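Local coordinates for protein aminopeptidase (Aneurinibacillus sp. AM-1, PDB 5IB9) that probably acts as a zinc-dependent aminopeptidase, removing residues from the N-terminus of peptides, and carries a protease-associated domain beside its peptidase domain, at residues Lys234-Asp240 against Tyr370-Thr376; Ile291-Gly296 against Leu354-Ala358; Thr86-Asn90 against Val193-Val198; Gln8-Arg12 against Val254-Leu258. All coordinates share one frame; numbering follows the deposited sequence.

In the fold
Contact 1 supplies part of the two-zinc active site, D240 and H371 as metal ligands and Y370 beside the inhibitor, and the other three lie around it without touching it. Contact 4 sits at the far end of helix 238-256, whose start belongs to contact 1; the two centres are about 30 Å apart. Contact 2, about 31 Å from contact 1 between centres and across the middle of the chain from it, packs the approaches to two neighbouring parallel strands. Contact 3 lies toward the protease-associated region, its centre about 25 Å from that of contact 1, yet the Y87 side chain is about 10 Å from the inhibitor. Contacts 3 and 4 are the most widely separated, about 49 Å between centres.

Contact 1. Residues Lys234-Asp240 against Tyr370-Thr376; sequences KAPGAND and YHTPNDT. With ZN (zinc ion), chain B; ZN (zinc ion), chain C; BES (2-(3-amino-2-hydroxy-4-phenyl-butyrylamino)-4-methyl-pentanoic acid), chain H.
D240 and H371 meet at a shared zinc ion: D240 OD2 binds it at 1.8 Å and H371 NE2 at 2.0 Å, which brings OD2 and NE2 to 2.6 Å as fellow ligands and not as a hydrogen-bonded pair. Carboxylate and imidazole are nearly coplanar (9° apart), with OD2 at the ring edge. The other oxygen, D240 OD1, binds the second zinc at 2.0 Å. E273 is the further protein ligand of the first ion, H228 and D301 those of the second.

Behind the metals, D375 grips the start of helix 238-256. With CG anti to the backbone N (chi1 -177°), its carboxylate reaches two successive amides: OD1 accepts N239 N at 2.7 Å, on the syn side but tilted somewhat out of the carboxylate plane, and OD2 takes D240 N through its syn lone pair at 3.1 Å. The backbone adds a nearly straight bond of 3.1 Å from A238 N to D375 O. Without the D375 carboxylate, as with an alanine here, the N239 and D240 amides would probably lose these acceptors and the zinc-binding aspartate would be held less firmly. Farther out, P236 lies alongside T376, CG to CG2 3.8 Å, and the A235 methyl packs on the T372 carbonyl.

One aspartate bridging two zincs, bound here with the inhibitor hydroxyl O2 between them, is characteristic of the co-catalytic dinuclear site of M28 aminopeptidases.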
loop_
_atom_site.group_PDB
_atom_site.type_symbol
_atom_site.label_atom_id
_atom_site.label_comp_id
_atom_site.label_asym_id
_atom_site.label_seq_id
_atom_site.Cartn_x
_atom_site.Cartn_y
_atom_site.Cartn_z
ATOM N N LYS A 234 0.605 -20.248 17.238
ATOM C CA LYS A 234 0.941 -21.172 18.381
ATOM C C LYS A 234 2.031 -20.669 19.315
ATOM O O LYS A 234 2.330 -21.314 20.316
ATOM C CB LYS A 234 1.318 -22.603 17.841
ATOM C CG LYS A 234 0.175 -23.273 17.161
ATOM C CD LYS A 234 0.508 -24.702 16.679
ATOM C CE LYS A 234 -0.519 -25.046 15.609
ATOM N NZ LYS A 234 -0.123 -26.151 14.643
ATOM N N ALA A 235 2.651 -19.489 19.044
ATOM C CA ALA A 235 3.628 -18.975 19.944
ATOM C C ALA A 235 3.021 -17.894 20.825
ATOM O O ALA A 235 2.538 -16.892 20.255
ATOM C CB ALA A 235 4.882 -18.302 19.152
ATOM N N PRO A 236 3.021 -18.038 22.143
ATOM C CA PRO A 236 2.537 -17.039 23.035
ATOM C C PRO A 236 3.244 -15.659 22.899
ATOM O O PRO A 236 2.675 -14.612 23.331
ATOM C CB PRO A 236 2.698 -17.659 24.468
ATOM C CG PRO A 236 2.537 -19.236 24.177
ATOM C CD PRO A 236 3.387 -19.298 22.921
ATOM N N GLY A 237 4.452 -15.673 22.328
ATOM C CA GLY A 237 5.075 -14.386 21.955
ATOM C C GLY A 237 5.517 -13.589 23.115
ATOM O O GLY A 237 5.457 -12.346 23.037
ATOM N N ALA A 238 5.957 -14.187 24.226
ATOM C CA ALA A 238 6.326 -13.380 25.349
ATOM C C ALA A 238 7.562 -12.593 25.001
ATOM O O ALA A 238 7.652 -11.392 25.348
ATOM C CB ALA A 238 6.610 -14.208 26.644
ATOM N N ASN A 239 8.537 -13.263 24.375
ATOM C CA ASN A 239 9.725 -12.475 24.007
ATOM C C ASN A 239 9.590 -11.860 22.629
ATOM O O ASN A 239 10.113 -10.710 22.446
ATOM C CB ASN A 239 11.029 -13.321 24.126
ATOM C CG ASN A 239 12.220 -12.389 24.201
ATOM O OD1 ASN A 239 12.184 -11.395 24.939
ATOM N ND2 ASN A 239 13.243 -12.710 23.429
ATOM N N ASP A 240 9.000 -12.599 21.681
ATOM C CA ASP A 240 8.841 -12.157 20.296
ATOM C C ASP A 240 7.365 -11.812 20.125
ATOM O O ASP A 240 6.616 -12.683 19.686
ATOM C CB ASP A 240 9.272 -13.279 19.242
ATOM C CG ASP A 240 9.361 -12.808 17.842
ATOM O OD1 ASP A 240 9.214 -11.435 17.745
ATOM O OD2 ASP A 240 9.436 -13.457 16.703
ATOM N N TYR A 370 12.291 -19.093 20.206
ATOM C CA TYR A 370 11.850 -18.221 19.187
ATOM C C TYR A 370 10.844 -18.893 18.202
ATOM O O TYR A 370 11.171 -19.918 17.660
ATOM C CB TYR A 370 13.183 -17.871 18.489
ATOM C CG TYR A 370 13.031 -17.155 17.198
ATOM C CD1 TYR A 370 12.363 -15.975 17.144
ATOM C CD2 TYR A 370 13.608 -17.654 16.034
ATOM C CE1 TYR A 370 12.216 -15.282 15.942
ATOM C CE2 TYR A 370 13.475 -16.975 14.828
ATOM C CZ TYR A 370 12.749 -15.795 14.800
ATOM O OH TYR A 370 12.611 -15.109 13.598
ATOM N N HIS A 371 9.628 -18.365 18.018
ATOM C CA HIS A 371 8.635 -18.855 17.092
ATOM C C HIS A 371 8.067 -20.217 17.498
ATOM O O HIS A 371 7.446 -20.849 16.677
ATOM C CB HIS A 371 9.097 -18.802 15.651
ATOM C CG HIS A 371 9.146 -17.393 15.085
ATOM N ND1 HIS A 371 9.424 -17.141 13.768
ATOM C CD2 HIS A 371 9.019 -16.186 15.702
ATOM C CE1 HIS A 371 9.416 -15.806 13.572
ATOM N NE2 HIS A 371 9.209 -15.221 14.739
ATOM N N THR A 372 8.180 -20.523 18.754
ATOM C CA THR A 372 7.657 -21.834 19.330
ATOM C C THR A 372 6.645 -21.629 20.402
ATOM O O THR A 372 6.597 -20.579 21.074
ATOM C CB THR A 372 8.821 -22.729 19.948
ATOM O OG1 THR A 372 9.134 -22.291 21.251
ATOM C CG2 THR A 372 10.047 -22.811 19.044
ATOM N N PRO A 373 5.884 -22.699 20.745
ATOM C CA PRO A 373 5.052 -22.637 21.925
ATOM C C PRO A 373 5.747 -22.376 23.271
ATOM O O PRO A 373 5.101 -22.082 24.263
ATOM C CB PRO A 373 4.320 -24.024 21.915
ATOM C CG PRO A 373 4.499 -24.527 20.554
ATOM C CD PRO A 373 5.746 -23.960 19.954
ATOM N N ASN A 374 7.088 -22.479 23.286
ATOM C CA ASN A 374 7.871 -22.291 24.474
ATOM C C ASN A 374 8.342 -20.843 24.604
ATOM O O ASN A 374 9.012 -20.498 25.562
ATOM C CB ASN A 374 9.090 -23.224 24.410
ATOM C CG ASN A 374 8.664 -24.707 24.555
ATOM O OD1 ASN A 374 9.000 -25.529 23.742
ATOM N ND2 ASN A 374 7.849 -24.981 25.563
ATOM N N ASP A 375 7.873 -19.937 23.699
ATOM C CA ASP A 375 8.130 -18.506 23.912
ATOM C C ASP A 375 7.175 -17.899 24.935
ATOM O O ASP A 375 6.178 -17.236 24.533
ATOM C CB ASP A 375 8.020 -17.798 22.566
ATOM C CG ASP A 375 8.356 -16.275 22.686
ATOM O OD1 ASP A 375 8.846 -15.889 23.735
ATOM O OD2 ASP A 375 8.084 -15.543 21.667
ATOM N N THR A 376 7.432 -18.145 26.213
ATOM C CA THR A 376 6.455 -17.925 27.281
ATOM C C THR A 376 7.018 -17.078 28.337
ATOM O O THR A 376 8.265 -16.833 28.349
ATOM C CB THR A 376 5.960 -19.297 27.847
ATOM O OG1 THR A 376 7.149 -20.045 28.156
ATOM C CG2 THR A 376 5.257 -20.101 26.743
HETATM ZN ZN ZN B . 9.112 -13.187 14.998
HETATM ZN ZN ZN C . 9.813 -10.034 16.430
HETATM N N2 BES H . 12.144 -10.912 15.803
HETATM C C1 BES H . 12.089 -11.545 14.485
HETATM C C6 BES H . 13.360 -11.173 13.725
HETATM C C7 BES H . 14.685 -11.770 14.187
HETATM C C8 BES H . 14.809 -13.103 14.652
HETATM C C12 BES H . 15.835 -10.954 14.104
HETATM C C9 BES H . 16.077 -13.595 15.025
HETATM C C11 BES H . 17.112 -11.449 14.488
HETATM C C10 BES H . 17.218 -12.770 14.953
HETATM C C2 BES H . 10.833 -11.086 13.735
HETATM O O2 BES H . 9.839 -11.228 14.748
HETATM C C3 BES H . 10.625 -12.090 12.653
HETATM O O3 BES H . 10.351 -13.238 12.984
HETATM N N1 BES H . 10.834 -11.709 11.440
HETATM C C4 BES H . 10.722 -12.688 10.354
HETATM C C13 BES H . 11.026 -11.868 9.112
HETATM C C14 BES H . 10.019 -10.748 8.830
HETATM C C15 BES H . 10.461 -10.175 7.490
HETATM C C16 BES H . 8.552 -11.182 8.833
HETATM C C5 BES H . 11.808 -13.756 10.384
HETATM O O1 BES H . 11.631 -14.820 9.720
HETATM O O4 BES H . 12.864 -13.612 11.025
#

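Contact 2. Residues Ile291-Gly296 against Leu354-Ala358; sequences IKRTIG and LGIPA
I291, in the last turn of helix 288-293, meets both L354 and I356. Its CG1 branch stands beside the backbone N (chi1 -69°) and carries CD1 to L354 CD1 at 3.8 Å, the two side chains crossing at about a right angle. The CG2 branch instead rests against the L354 carbonyl oxygen at 3.6 Å and touches I356 CG1. I291 also packs on P59 of the second subunit, so this edge of the contact adjoins the dimer interface.

T294 opens strand 294-300. It divides its two branches: OG1 bonds back to E290 O in the preceding helix, leaving the methyl to face the second segment, where T294 CG2 lies 3.6 Å from I356 CG2. At I295 the side chain points away and the backbone does the touching, with I295 O 3.5 Å from P357 CG; the same oxygen accepts a hydrogen bond from R322. At G296 the backbone again makes the approach, in a CA-H...O contact between G296 CA and P357 O, 3.4 Å long.

G355, the first residue past the preceding helix to leave helical angles, with positive phi in a Schellman motif, starts the short link to strand 358-364, the parallel neighbour of 294-300. No hydrogen bond joins the two segments: aliphatic branches, a proline ring and carbonyl oxygens against carbon hold them, so the fit depends on shape, and directional bonding passes to residues beyond, such as M297, bonded to P357.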
loop_
_atom_site.group_PDB
_atom_site.type_symbol
_atom_site.label_atom_id
_atom_site.label_comp_id
_atom_site.label_asym_id
_atom_site.label_seq_id
_atom_site.Cartn_x
_atom_site.Cartn_y
_atom_site.Cartn_z
ATOM N N ILE A 291 9.564 12.710 7.304
ATOM C CA ILE A 291 10.680 11.849 7.069
ATOM C C ILE A 291 12.012 12.610 7.295
ATOM O O ILE A 291 12.968 12.079 7.969
ATOM C CB ILE A 291 10.623 11.327 5.638
ATOM C CG1 ILE A 291 9.422 10.360 5.537
ATOM C CG2 ILE A 291 11.934 10.541 5.222
ATOM C CD1 ILE A 291 9.025 10.000 4.106
ATOM N N LYS A 292 12.129 13.820 6.722
ATOM C CA LYS A 292 13.397 14.604 6.877
ATOM C C LYS A 292 13.673 14.935 8.349
ATOM O O LYS A 292 14.898 15.048 8.712
ATOM C CB LYS A 292 13.292 15.910 6.056
ATOM C CG LYS A 292 13.288 15.613 4.576
ATOM C CD LYS A 292 13.270 16.871 3.681
ATOM C CE LYS A 292 13.189 16.433 2.198
ATOM N NZ LYS A 292 11.994 17.123 1.626
ATOM N N ARG A 293 12.648 15.053 9.175
ATOM C CA ARG A 293 12.864 15.502 10.563
ATOM C C ARG A 293 13.054 14.303 11.481
ATOM O O ARG A 293 13.329 14.525 12.686
ATOM C CB ARG A 293 11.625 16.288 11.061
ATOM C CG ARG A 293 11.578 17.565 10.330
ATOM C CD ARG A 293 10.549 18.386 10.799
ATOM N NE ARG A 293 9.179 17.923 10.760
ATOM C CZ ARG A 293 8.371 17.690 11.808
ATOM N NH1 ARG A 293 8.816 17.756 13.031
ATOM N NH2 ARG A 293 7.057 17.428 11.620
ATOM N N THR A 294 12.882 13.052 11.009
ATOM C CA THR A 294 13.021 11.902 11.929
ATOM C C THR A 294 14.489 11.515 12.011
ATOM O O THR A 294 15.130 11.007 11.061
ATOM C CB THR A 294 12.176 10.749 11.345
ATOM O OG1 THR A 294 10.809 11.085 11.385
ATOM C CG2 THR A 294 12.318 9.545 12.393
ATOM N N ILE A 295 15.049 11.831 13.185
ATOM C CA ILE A 295 16.465 11.650 13.401
ATOM C C ILE A 295 16.888 10.254 13.809
ATOM O O ILE A 295 18.059 9.904 13.708
ATOM C CB ILE A 295 17.062 12.660 14.385
ATOM C CG1 ILE A 295 16.437 12.424 15.732
ATOM C CG2 ILE A 295 16.835 14.198 13.893
ATOM C CD1 ILE A 295 17.163 13.376 16.855
ATOM N N GLY A 296 15.897 9.444 14.155
ATOM C CA GLY A 296 16.237 8.069 14.486
ATOM C C GLY A 296 14.963 7.247 14.760
ATOM O O GLY A 296 13.956 7.778 15.271
ATOM N N LEU A 354 13.184 4.429 3.981
ATOM C CA LEU A 354 12.959 5.866 3.732
ATOM C C LEU A 354 14.176 6.747 3.916
ATOM O O LEU A 354 14.027 7.964 3.801
ATOM C CB LEU A 354 11.826 6.316 4.651
ATOM C CG LEU A 354 10.440 5.730 4.371
ATOM C CD1 LEU A 354 9.512 6.474 5.331
ATOM C CD2 LEU A 354 10.014 6.002 2.927
ATOM N N GLY A 355 15.354 6.154 4.217
ATOM C CA GLY A 355 16.488 7.020 4.545
ATOM C C GLY A 355 16.615 7.406 6.001
ATOM O O GLY A 355 17.501 8.165 6.343
ATOM N N ILE A 356 15.734 6.882 6.885
ATOM C CA ILE A 356 15.778 7.332 8.270
ATOM C C ILE A 356 16.776 6.422 9.005
ATOM O O ILE A 356 16.749 5.220 8.828
ATOM C CB ILE A 356 14.408 7.101 8.849
ATOM C CG1 ILE A 356 13.396 8.053 8.204
ATOM C CG2 ILE A 356 14.425 7.363 10.416
ATOM C CD1 ILE A 356 11.882 7.821 8.566
ATOM N N PRO A 357 17.677 7.030 9.798
ATOM C CA PRO A 357 18.607 6.173 10.600
ATOM C C PRO A 357 17.828 5.186 11.503
ATOM O O PRO A 357 16.934 5.662 12.205
ATOM C CB PRO A 357 19.438 7.198 11.441
ATOM C CG PRO A 357 19.281 8.576 10.724
ATOM C CD PRO A 357 17.819 8.463 10.128
ATOM N N ALA A 358 18.088 3.901 11.534
ATOM C CA ALA A 358 17.195 2.991 12.234
ATOM C C ALA A 358 18.064 1.862 12.712
ATOM O O ALA A 358 19.070 1.491 12.005
ATOM C CB ALA A 358 16.078 2.438 11.262
#

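Contact 3. Residues Thr86-Asn90 against Val193-Val198; sequences TYSPN and VAGAEV
Y87 and V198 form the apolar end of the contact. The ring of Y87 presents its edge, CD2 lying 4.0 Å from V198 CG2 with that methyl near the ring plane, and the two side chains lie crosswise. CG of Y87 lies beside its backbone N (chi1 -63°), which swings the ring toward the valine, while the hydroxyl at the far end is hydrogen-bonded to E63 O.

A second group of contacts sets carbonyl oxygens against carbon. P89 O is 3.4 Å from V193 CG1, the methyl that chi1 171° places anti to the backbone N, and S88 O is 3.7 Å from the A196 methyl. In the reverse sense V193 O approaches N90 CB at 3.1 Å. N90 lays its side chain against A194 and the loop G195-A196.

Among the polar groups, S88 OG donates to P89 O at 2.9 Å, in the carbonyl plane and on a lone pair, and is also bonded to A166 N. This bond stays within its segment but holds the carbonyl that faces V193.

The loop 86-90 thus leads into strand 91-99 along the interrupted part of strand 187-210. S91 and V193 share a backbone hydrogen bond where those strands pair antiparallel; strand 165-169 packs on S88 and V193, and Y65 of strand 55-66 meets Y87 and A196.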
loop_
_atom_site.group_PDB
_atom_site.type_symbol
_atom_site.label_atom_id
_atom_site.label_comp_id
_atom_site.label_asym_id
_atom_site.label_seq_id
_atom_site.Cartn_x
_atom_site.Cartn_y
_atom_site.Cartn_z
ATOM N N THR A 86 3.622 -20.994 3.065
ATOM C CA THR A 86 2.507 -20.081 3.349
ATOM C C THR A 86 2.182 -19.336 2.062
ATOM O O THR A 86 3.086 -18.894 1.376
ATOM C CB THR A 86 2.902 -19.067 4.442
ATOM O OG1 THR A 86 3.172 -19.780 5.647
ATOM C CG2 THR A 86 1.737 -18.097 4.703
ATOM N N TYR A 87 0.891 -19.239 1.738
ATOM C CA TYR A 87 0.369 -18.693 0.488
ATOM C C TYR A 87 0.416 -19.669 -0.693
ATOM O O TYR A 87 0.119 -19.292 -1.846
ATOM C CB TYR A 87 0.973 -17.347 0.099
ATOM C CG TYR A 87 0.646 -16.271 1.134
ATOM C CD1 TYR A 87 1.616 -15.843 2.027
ATOM C CD2 TYR A 87 -0.633 -15.728 1.197
ATOM C CE1 TYR A 87 1.321 -14.876 3.003
ATOM C CE2 TYR A 87 -0.938 -14.765 2.151
ATOM C CZ TYR A 87 0.023 -14.361 3.033
ATOM O OH TYR A 87 -0.319 -13.406 3.962
ATOM N N SER A 88 0.722 -20.924 -0.386
ATOM C CA SER A 88 0.613 -21.926 -1.462
ATOM C C SER A 88 -0.820 -22.078 -1.975
ATOM O O SER A 88 -1.735 -22.245 -1.180
ATOM C CB SER A 88 1.162 -23.295 -0.989
ATOM O OG SER A 88 0.979 -24.259 -2.033
ATOM N N PRO A 89 -1.015 -22.080 -3.295
ATOM C CA PRO A 89 -2.251 -22.445 -3.924
ATOM C C PRO A 89 -2.590 -23.936 -3.599
ATOM O O PRO A 89 -1.707 -24.680 -3.140
ATOM C CB PRO A 89 -1.952 -22.210 -5.391
ATOM C CG PRO A 89 -0.764 -21.268 -5.424
ATOM C CD PRO A 89 0.005 -21.646 -4.267
ATOM N N ASN A 90 -3.860 -24.317 -3.735
ATOM C CA ASN A 90 -4.207 -25.761 -3.740
ATOM C C ASN A 90 -3.799 -26.421 -5.070
ATOM O O ASN A 90 -3.645 -25.766 -6.091
ATOM C CB ASN A 90 -5.707 -25.971 -3.498
ATOM C CG ASN A 90 -6.199 -25.301 -2.244
ATOM O OD1 ASN A 90 -7.023 -24.333 -2.310
ATOM N ND2 ASN A 90 -5.741 -25.786 -1.089
ATOM N N VAL A 193 -2.588 -30.429 -2.456
ATOM C CA VAL A 193 -2.720 -29.399 -1.401
ATOM C C VAL A 193 -4.158 -29.032 -1.479
ATOM O O VAL A 193 -4.654 -28.724 -2.573
ATOM C CB VAL A 193 -1.820 -28.151 -1.670
ATOM C CG1 VAL A 193 -2.146 -27.005 -0.681
ATOM C CG2 VAL A 193 -0.337 -28.497 -1.518
ATOM N N ALA A 194 -4.847 -29.119 -0.342
ATOM C CA ALA A 194 -6.288 -28.878 -0.300
ATOM C C ALA A 194 -6.721 -28.118 0.970
ATOM O O ALA A 194 -6.089 -28.254 2.033
ATOM C CB ALA A 194 -7.069 -30.220 -0.463
ATOM N N GLY A 195 -7.740 -27.266 0.812
ATOM C CA GLY A 195 -8.246 -26.456 1.919
ATOM C C GLY A 195 -7.515 -25.150 2.289
ATOM O O GLY A 195 -7.950 -24.429 3.203
ATOM N N ALA A 196 -6.397 -24.838 1.628
ATOM C CA ALA A 196 -5.783 -23.501 1.761
ATOM C C ALA A 196 -6.702 -22.416 1.208
ATOM O O ALA A 196 -7.383 -22.594 0.205
ATOM C CB ALA A 196 -4.429 -23.453 1.026
ATOM N N GLU A 197 -6.720 -21.258 1.876
ATOM C CA GLU A 197 -7.490 -20.105 1.398
ATOM C C GLU A 197 -6.729 -18.820 1.792
ATOM O O GLU A 197 -5.987 -18.805 2.753
ATOM C CB GLU A 197 -8.934 -20.118 1.953
ATOM C CG GLU A 197 -8.983 -20.504 3.447
ATOM C CD GLU A 197 -10.230 -21.338 3.878
ATOM O OE1 GLU A 197 -10.909 -20.951 4.860
ATOM O OE2 GLU A 197 -10.510 -22.395 3.259
ATOM N N VAL A 198 -6.896 -17.800 0.965
ATOM C CA VAL A 198 -6.411 -16.446 1.238
ATOM C C VAL A 198 -7.680 -15.664 1.616
ATOM O O VAL A 198 -8.722 -15.854 1.022
ATOM C CB VAL A 198 -5.685 -15.874 -0.015
ATOM C CG1 VAL A 198 -5.529 -14.362 0.061
ATOM C CG2 VAL A 198 -4.285 -16.524 -0.173
#

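Contact 4. Residues Gln8-Arg12 against Val254-Leu258; sequences QITKR and VMSKL
R12 reaches across to V254, K257 and L258 because its CG lies beside the backbone N (chi1 -64°) and the chain then runs extended as far as NE. I9 starts out the same way but bends at chi2 (-60°), which turns CD1 toward the second segment. There I9 CD1 sits among three partners, V254 CG1 at 3.7 Å, M255 CE at 3.7 Å and L258 CD1, its side chain roughly perpendicular to that of V254 and slanting across that of M255.

The arginine packs by its carbon atoms and by its head. R12 CB touches V254 CG2 at 3.8 Å, R12 NE lies 3.7 Å from K257 CB, and R12 NH1 is 3.6 Å from L258 CD2. K257 and L258 approach the guanidinium at a slant. What fixes the rotation of that group is Q8: NH1 donates to Q8 O at 2.9 Å and to Q8 OE1 at 2.8 Å, both acceptors close to the guanidinium plane. The glutamine in turn lays CB and OE1 against L258 CD2. A methionine in place of R12 would probably leave Q8 O and OE1 without this shared donor, setting the glutamine amide free to turn beside L258.

Helix 6-10 is thereby packed on the C-terminal end of helix 238-256, with helix 382-400 alongside, touching Q8, I9 and M255. This is helix-end packing on the peptidase domain, remote from the active site though close to the outlying zinc sites of T13, D386 and D390.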
loop_
_atom_site.group_PDB
_atom_site.type_symbol
_atom_site.label_atom_id
_atom_site.label_comp_id
_atom_site.label_asym_id
_atom_site.label_seq_id
_atom_site.Cartn_x
_atom_site.Cartn_y
_atom_site.Cartn_z
ATOM N N GLN A 8 17.568 10.297 35.088
ATOM C CA GLN A 8 16.118 10.597 34.878
ATOM C C GLN A 8 15.411 9.394 34.254
ATOM O O GLN A 8 14.253 9.133 34.541
ATOM C CB GLN A 8 15.932 11.800 33.958
ATOM C CG GLN A 8 16.463 13.105 34.546
ATOM C CD GLN A 8 15.742 13.496 35.875
ATOM O OE1 GLN A 8 14.758 12.906 36.273
ATOM N NE2 GLN A 8 16.300 14.447 36.573
ATOM N N ILE A 9 16.152 8.564 33.515
ATOM C CA ILE A 9 15.552 7.351 32.936
ATOM C C ILE A 9 15.748 6.129 33.854
ATOM O O ILE A 9 14.821 5.449 34.199
ATOM C CB ILE A 9 16.254 7.047 31.592
ATOM C CG1 ILE A 9 16.169 8.253 30.603
ATOM C CG2 ILE A 9 15.790 5.715 31.048
ATOM C CD1 ILE A 9 14.704 8.595 30.300
ATOM N N THR A 10 16.996 5.940 34.375
ATOM C CA THR A 10 17.272 4.690 35.086
ATOM C C THR A 10 16.617 4.607 36.474
ATOM O O THR A 10 16.431 3.495 36.957
ATOM C CB THR A 10 18.807 4.422 35.207
ATOM O OG1 THR A 10 19.391 5.492 35.942
ATOM C CG2 THR A 10 19.461 4.480 33.779
ATOM N N LYS A 11 16.304 5.776 37.042
ATOM C CA LYS A 11 15.590 5.692 38.321
ATOM C C LYS A 11 14.098 5.371 38.180
ATOM O O LYS A 11 13.399 5.095 39.171
ATOM C CB LYS A 11 15.678 6.982 39.047
ATOM C CG LYS A 11 14.855 8.151 38.494
ATOM C CD LYS A 11 15.064 9.380 39.438
ATOM C CE LYS A 11 14.468 10.624 38.927
ATOM N NZ LYS A 11 14.689 11.725 39.946
ATOM N N ARG A 12 13.577 5.424 36.969
ATOM C CA ARG A 12 12.161 5.278 36.685
ATOM C C ARG A 12 11.794 4.019 35.921
ATOM O O ARG A 12 10.611 3.703 35.828
ATOM C CB ARG A 12 11.705 6.467 35.811
ATOM C CG ARG A 12 11.822 7.778 36.480
ATOM C CD ARG A 12 10.961 8.791 35.737
ATOM N NE ARG A 12 10.717 9.908 36.655
ATOM C CZ ARG A 12 11.594 10.873 36.835
ATOM N NH1 ARG A 12 12.737 10.911 36.204
ATOM N NH2 ARG A 12 11.332 11.897 37.711
ATOM N N VAL A 254 7.841 6.465 31.218
ATOM C CA VAL A 254 9.001 7.248 31.761
ATOM C C VAL A 254 9.081 8.629 31.153
ATOM O O VAL A 254 9.262 9.626 31.890
ATOM C CB VAL A 254 10.331 6.464 31.522
ATOM C CG1 VAL A 254 11.570 7.386 31.800
ATOM C CG2 VAL A 254 10.349 5.276 32.481
ATOM N N MET A 255 8.969 8.749 29.811
ATOM C CA MET A 255 9.177 10.020 29.173
ATOM C C MET A 255 7.996 10.929 29.520
ATOM O O MET A 255 8.172 12.182 29.476
ATOM C CB MET A 255 9.269 9.893 27.648
ATOM C CG MET A 255 10.480 9.058 27.315
ATOM S SD MET A 255 12.001 10.005 27.689
ATOM C CE MET A 255 13.142 8.823 26.925
ATOM N N SER A 256 6.885 10.389 29.973
ATOM C CA SER A 256 5.734 11.282 30.318
ATOM C C SER A 256 6.079 12.113 31.560
ATOM O O SER A 256 5.417 13.156 31.821
ATOM C CB SER A 256 4.438 10.529 30.542
ATOM O OG SER A 256 4.396 9.835 31.767
ATOM N N LYS A 257 7.049 11.674 32.340
ATOM C CA LYS A 257 7.514 12.412 33.533
ATOM C C LYS A 257 8.528 13.492 33.287
ATOM O O LYS A 257 8.994 14.120 34.248
ATOM C CB LYS A 257 8.111 11.390 34.530
ATOM C CG LYS A 257 7.344 10.098 34.820
ATOM C CD LYS A 257 5.899 10.335 35.254
ATOM C CE LYS A 257 5.221 9.054 35.627
ATOM N NZ LYS A 257 3.783 9.277 36.034
ATOM N N LEU A 258 8.982 13.678 32.054
ATOM C CA LEU A 258 10.110 14.514 31.695
ATOM C C LEU A 258 9.838 15.554 30.585
ATOM O O LEU A 258 9.017 15.344 29.713
ATOM C CB LEU A 258 11.331 13.632 31.228
ATOM C CG LEU A 258 11.676 12.568 32.250
ATOM C CD1 LEU A 258 12.541 11.439 31.695
ATOM C CD2 LEU A 258 12.379 13.157 33.478
#